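Local coordinates for protein rubisco operon transcriptional regulator (Synechocystis sp., PDB 5Y2W) that acts as a LysR-type transcriptional repressor whose regulatory domain binds 2-phosphoglycolate, probably coupling carbon and nitrogen status to gene expression, at residues T19-Y23 and N143-K147; N82-V86 and F181-R185. One frame throughout, in Å; residues are numbered along the deposited sequence.

Interaction 1: residues T19-Y23 and N143-K147; sequences TTAKY and NEAIK. With PGA (2-phosphoglycolic acid), chain B.
Thr19 OG1 is gripped by several groups: it donates to the phosphate oxygen O2P of 2-phosphoglycolate over 2.6 Å and accepts from Asn143 ND2 at 2.9 Å, with a weak further hydrogen bond from Arg113 NH2. The Asn143 bond is bent, 140° at the hydrogen, although the hydroxyl lies close to the amide plane. A chi1 of 53° sets OG1 between the backbone N and the carbonyl carbon of Thr19, where it bridges the ligand and the first turn of the helix. Asn143 thus acts as a second-shell residue, its OD1 engaged by Arg113, which also binds the ligand. Thr20 turns its hydroxyl to the other end of the ligand, and OG1 donates to the carboxylate oxygen O1 at 2.6 Å.

Farther from the ligand, Glu144 reaches toward the loop through a chain bent at chi2. Its OE2 forms a long salt bridge, 3.8 Å, with Lys22 NZ, while OE1 stands 2.6 Å from Tyr23 OH, near the plane of the phenol ring at its hydroxyl edge. Ring and carboxylate planes are inclined by 56°. Lys147 directs its amine to Thr163 O and Glu167.

Tyr23 and Glu144 of the second subunit also pack against this region. The contact joins the loop between strand 11-18 and helix 24-35 to the start of helix 143-151, with strand 157-160 alongside Thr20 and Asn143.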
loop_
_atom_site.group_PDB
_atom_site.type_symbol
_atom_site.label_atom_id
_atom_site.label_comp_id
_atom_site.label_asym_id
_atom_site.label_seq_id
_atom_site.Cartn_x
_atom_site.Cartn_y
_atom_site.Cartn_z
ATOM N N THR A 19 1.659 -0.578 -7.884
ATOM C CA THR A 19 1.273 0.018 -6.624
ATOM C C THR A 19 0.567 1.335 -6.826
ATOM O O THR A 19 -0.376 1.654 -6.125
ATOM C CB THR A 19 2.493 0.279 -5.728
ATOM O OG1 THR A 19 3.439 1.044 -6.487
ATOM C CG2 THR A 19 3.121 -1.019 -5.261
ATOM N N THR A 20 1.007 2.099 -7.791
ATOM C CA THR A 20 0.556 3.470 -7.916
ATOM C C THR A 20 -0.884 3.593 -8.466
ATOM O O THR A 20 -1.489 4.684 -8.496
ATOM C CB THR A 20 1.535 4.227 -8.827
ATOM O OG1 THR A 20 1.717 3.506 -10.080
ATOM C CG2 THR A 20 2.861 4.306 -8.150
ATOM N N ALA A 21 -1.406 2.476 -8.946
ATOM C CA ALA A 21 -2.760 2.395 -9.523
ATOM C C ALA A 21 -3.815 1.940 -8.538
ATOM O O ALA A 21 -4.944 1.738 -8.938
ATOM C CB ALA A 21 -2.739 1.446 -10.713
ATOM N N LYS A 22 -3.457 1.822 -7.254
ATOM C CA LYS A 22 -4.324 1.285 -6.232
ATOM C C LYS A 22 -5.447 2.242 -5.849
ATOM O O LYS A 22 -6.378 1.858 -5.193
ATOM C CB LYS A 22 -3.509 0.940 -4.973
ATOM C CG LYS A 22 -2.862 2.177 -4.371
ATOM C CD LYS A 22 -2.327 1.989 -2.999
ATOM C CE LYS A 22 -1.352 0.883 -3.050
ATOM N NZ LYS A 22 -0.763 0.868 -1.722
ATOM N N TYR A 23 -5.349 3.512 -6.198
ATOM C CA TYR A 23 -6.470 4.420 -5.878
ATOM C C TYR A 23 -7.424 4.539 -7.065
ATOM O O TYR A 23 -8.636 4.423 -6.914
ATOM C CB TYR A 23 -5.963 5.812 -5.516
ATOM C CG TYR A 23 -5.089 5.859 -4.291
ATOM C CD1 TYR A 23 -5.656 5.922 -3.004
ATOM C CD2 TYR A 23 -3.704 5.913 -4.409
ATOM C CE1 TYR A 23 -4.851 5.997 -1.861
ATOM C CE2 TYR A 23 -2.890 5.991 -3.287
ATOM C CZ TYR A 23 -3.467 6.031 -2.012
ATOM O OH TYR A 23 -2.640 6.095 -0.905
ATOM N N ASN A 143 4.835 3.192 -1.441
ATOM C CA ASN A 143 4.663 4.627 -1.694
ATOM C C ASN A 143 4.160 5.407 -0.487
ATOM O O ASN A 143 4.535 6.573 -0.291
ATOM C CB ASN A 143 3.765 4.882 -2.899
ATOM C CG ASN A 143 4.295 4.216 -4.170
ATOM O OD1 ASN A 143 5.381 4.537 -4.682
ATOM N ND2 ASN A 143 3.532 3.259 -4.673
ATOM N N GLU A 144 3.297 4.808 0.312
ATOM C CA GLU A 144 2.687 5.561 1.403
ATOM C C GLU A 144 3.782 5.730 2.445
ATOM O O GLU A 144 3.926 6.761 3.003
ATOM C CB GLU A 144 1.510 4.830 2.050
ATOM C CG GLU A 144 0.754 3.919 1.101
ATOM C CD GLU A 144 0.024 4.759 0.107
ATOM O OE1 GLU A 144 -0.600 5.715 0.642
ATOM O OE2 GLU A 144 0.110 4.517 -1.154
ATOM N N ALA A 145 4.562 4.682 2.677
ATOM C CA ALA A 145 5.682 4.740 3.653
ATOM C C ALA A 145 6.618 5.870 3.296
ATOM O O ALA A 145 7.005 6.606 4.172
ATOM C CB ALA A 145 6.440 3.432 3.651
ATOM N N ILE A 146 6.929 6.011 1.987
ATOM C CA ILE A 146 7.780 7.032 1.539
ATOM C C ILE A 146 7.173 8.405 1.730
ATOM O O ILE A 146 7.863 9.325 2.176
ATOM C CB ILE A 146 8.207 6.856 0.071
ATOM C CG1 ILE A 146 9.068 5.629 -0.069
ATOM C CG2 ILE A 146 9.000 8.071 -0.354
ATOM C CD1 ILE A 146 9.490 5.286 -1.474
ATOM N N LYS A 147 5.894 8.583 1.459
ATOM C CA LYS A 147 5.283 9.911 1.729
ATOM C C LYS A 147 5.344 10.286 3.229
ATOM O O LYS A 147 5.572 11.446 3.587
ATOM C CB LYS A 147 3.841 9.948 1.304
ATOM C CG LYS A 147 3.701 9.910 -0.218
ATOM C CD LYS A 147 2.274 10.175 -0.650
ATOM C CE LYS A 147 1.323 9.013 -0.388
ATOM N NZ LYS A 147 -0.053 9.539 -0.579
HETATM P P PGA B . 6.315 0.076 -8.841
HETATM O O1P PGA B . 5.488 0.706 -10.078
HETATM O O2P PGA B . 5.300 -0.278 -7.805
HETATM O O3P PGA B . 7.301 1.189 -8.447
HETATM O O4P PGA B . 6.841 -1.203 -9.378
HETATM C C2 PGA B . 4.573 1.779 -10.036
HETATM C C1 PGA B . 4.748 2.748 -11.198
HETATM O O1 PGA B . 3.988 3.764 -11.277
HETATM O O2 PGA B . 5.642 2.495 -12.033
#

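Interaction 2: residues N82-V86 and F181-R185; sequences NPLVV and FPIKR. With PGA (2-phosphoglycolic acid), chain B.
Val86 CG2 sits over the centre of the Phe181 ring in a CH-pi contact, 3.4 Å from the centroid and 6° off the ring normal. With chi1 near 180°, Val86 places CG1 anti to the backbone N and leaves CG2 to meet the ring face; Leu84 O lies at the ring's edge. On the same side Leu84 CB packs on Ile183 CB; on the other, Pro83 CB meets Pro182 CB at 3.6 Å, with Val85 CG1 beside it; Pro182 follows a cis peptide bond. Leu126 of helix 118-129 touches both Phe181 and Ile183.

Leu84 and Ile183 form a single antiparallel, hydrogen-bonded bridge: Ile183 N donates to Leu84 O at 2.8 Å, and Leu84 N returns a bond to Ile183 O. Toward the ligand, Asn82 N donates to Arg185 O from above the carbonyl plane. The aliphatic part of Arg185 lies against Leu84, CD 3.5 Å from its CG. Extended from CG to NE, the chain carries the guanidinium to the carboxylate of 2-phosphoglycolate, where NE and NH2 both donate to O2, at 2.9 and 2.5 Å. Asn82 runs alongside and gives ND2 to O1 at 2.7 Å; Ser160 OG at OD1 and Ser66 OG at ND2 fix the turn of the amide. Both carboxylate oxygens are bound at the cleft between the two subdomains, the effector site of the periplasmic-binding-protein-like fold of LysR regulators.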
loop_
_atom_site.group_PDB
_atom_site.type_symbol
_atom_site.label_atom_id
_atom_site.label_comp_id
_atom_site.label_asym_id
_atom_site.label_seq_id
_atom_site.Cartn_x
_atom_site.Cartn_y
_atom_site.Cartn_z
ATOM N N ASN A 82 1.542 8.405 -16.462
ATOM C CA ASN A 82 1.987 8.128 -15.131
ATOM C C ASN A 82 3.277 8.901 -14.869
ATOM O O ASN A 82 4.363 8.329 -14.768
ATOM C CB ASN A 82 2.212 6.637 -14.997
ATOM C CG ASN A 82 2.644 6.257 -13.592
ATOM O OD1 ASN A 82 2.297 6.938 -12.586
ATOM N ND2 ASN A 82 3.415 5.193 -13.510
ATOM N N PRO A 83 3.162 10.208 -14.765
ATOM C CA PRO A 83 4.384 10.965 -14.540
ATOM C C PRO A 83 4.946 10.755 -13.114
ATOM O O PRO A 83 4.194 10.856 -12.131
ATOM C CB PRO A 83 3.943 12.394 -14.719
ATOM C CG PRO A 83 2.535 12.411 -14.303
ATOM C CD PRO A 83 1.969 11.031 -14.585
ATOM N N LEU A 84 6.243 10.437 -13.045
ATOM C CA LEU A 84 6.974 10.324 -11.787
ATOM C C LEU A 84 7.642 11.661 -11.435
ATOM O O LEU A 84 8.336 12.268 -12.260
ATOM C CB LEU A 84 8.059 9.290 -11.929
ATOM C CG LEU A 84 7.672 7.896 -12.410
ATOM C CD1 LEU A 84 8.868 6.961 -12.223
ATOM C CD2 LEU A 84 6.469 7.300 -11.711
ATOM N N VAL A 85 7.425 12.145 -10.235
ATOM C CA VAL A 85 7.921 13.470 -9.898
ATOM C C VAL A 85 8.740 13.440 -8.616
ATOM O O VAL A 85 8.599 12.526 -7.793
ATOM C CB VAL A 85 6.753 14.485 -9.746
ATOM C CG1 VAL A 85 6.061 14.756 -11.072
ATOM C CG2 VAL A 85 5.724 14.013 -8.710
ATOM N N VAL A 86 9.543 14.497 -8.446
ATOM C CA VAL A 86 10.292 14.715 -7.223
ATOM C C VAL A 86 9.424 15.338 -6.120
ATOM O O VAL A 86 8.864 16.411 -6.273
ATOM C CB VAL A 86 11.564 15.558 -7.474
ATOM C CG1 VAL A 86 12.330 15.764 -6.186
ATOM C CG2 VAL A 86 12.476 14.855 -8.486
ATOM N N PHE A 181 12.381 16.186 -14.967
ATOM C CA PHE A 181 11.167 15.686 -14.398
ATOM C C PHE A 181 10.020 16.412 -15.028
ATOM O O PHE A 181 10.186 17.536 -15.405
ATOM C CB PHE A 181 11.183 15.847 -12.871
ATOM C CG PHE A 181 12.037 14.811 -12.211
ATOM C CD1 PHE A 181 13.411 15.007 -12.066
ATOM C CD2 PHE A 181 11.472 13.613 -11.808
ATOM C CE1 PHE A 181 14.191 14.059 -11.484
ATOM C CE2 PHE A 181 12.257 12.637 -11.245
ATOM C CZ PHE A 181 13.624 12.841 -11.100
ATOM N N PRO A 182 8.839 15.783 -15.094
ATOM C CA PRO A 182 8.510 14.438 -14.647
ATOM C C PRO A 182 9.125 13.378 -15.483
ATOM O O PRO A 182 9.448 13.607 -16.628
ATOM C CB PRO A 182 6.983 14.363 -14.798
ATOM C CG PRO A 182 6.670 15.403 -15.799
ATOM C CD PRO A 182 7.640 16.515 -15.549
ATOM N N ILE A 183 9.341 12.209 -14.903
ATOM C CA ILE A 183 9.779 11.113 -15.712
ATOM C C ILE A 183 8.538 10.708 -16.471
ATOM O O ILE A 183 7.495 10.383 -15.861
ATOM C CB ILE A 183 10.319 9.944 -14.906
ATOM C CG1 ILE A 183 11.551 10.446 -14.115
ATOM C CG2 ILE A 183 10.646 8.751 -15.849
ATOM C CD1 ILE A 183 12.389 9.368 -13.458
ATOM N N LYS A 184 8.618 10.811 -17.785
ATOM C CA LYS A 184 7.433 10.522 -18.641
ATOM C C LYS A 184 7.175 8.999 -18.718
ATOM O O LYS A 184 8.035 8.231 -19.018
ATOM C CB LYS A 184 7.637 11.078 -20.038
ATOM C CG LYS A 184 7.543 12.601 -20.099
ATOM C CD LYS A 184 8.044 13.127 -21.448
ATOM C CE LYS A 184 8.351 14.610 -21.408
ATOM N NZ LYS A 184 9.573 14.887 -20.589
ATOM N N ARG A 185 6.000 8.575 -18.341
ATOM C CA ARG A 185 5.765 7.151 -18.155
ATOM C C ARG A 185 4.269 6.993 -18.277
ATOM O O ARG A 185 3.517 7.949 -18.127
ATOM C CB ARG A 185 6.340 6.812 -16.791
ATOM C CG ARG A 185 6.220 5.431 -16.252
ATOM C CD ARG A 185 6.821 5.475 -14.831
ATOM N NE ARG A 185 6.807 4.201 -14.092
ATOM C CZ ARG A 185 7.680 3.211 -14.282
ATOM N NH1 ARG A 185 8.654 3.373 -15.143
ATOM N NH2 ARG A 185 7.621 2.092 -13.561
HETATM P P PGA B . 6.315 0.076 -8.841
HETATM O O1P PGA B . 5.488 0.706 -10.078
HETATM O O2P PGA B . 5.300 -0.278 -7.805
HETATM O O3P PGA B . 7.301 1.189 -8.447
HETATM O O4P PGA B . 6.841 -1.203 -9.378
HETATM C C2 PGA B . 4.573 1.779 -10.036
HETATM C C1 PGA B . 4.748 2.748 -11.198
HETATM O O1 PGA B . 3.988 3.764 -11.277
HETATM O O2 PGA B . 5.642 2.495 -12.033
#

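Overall arrangement
The two interactions meet at one ligand, with centres about 15 Å apart. Interaction 1 supplies the hydroxyls of Thr19 and Thr20, which reach the phosphate and carboxylate ends respectively; interaction 2 supplies Asn82 and Arg185, both at the carboxylate. Of these four pocket residues Thr19 alone binds the phosphate. O1 is shared, since Thr20 OG1 and Asn82 ND2 each donate to it while standing 4.2 Å from one another. Ser117, Gly118, Thr119 and Arg113 add further bonds to the ligand. Along the chain the four segments alternate, so distant parts of the sequence converge on the pocket. Only 19-23/143-147 also lies against the second subunit.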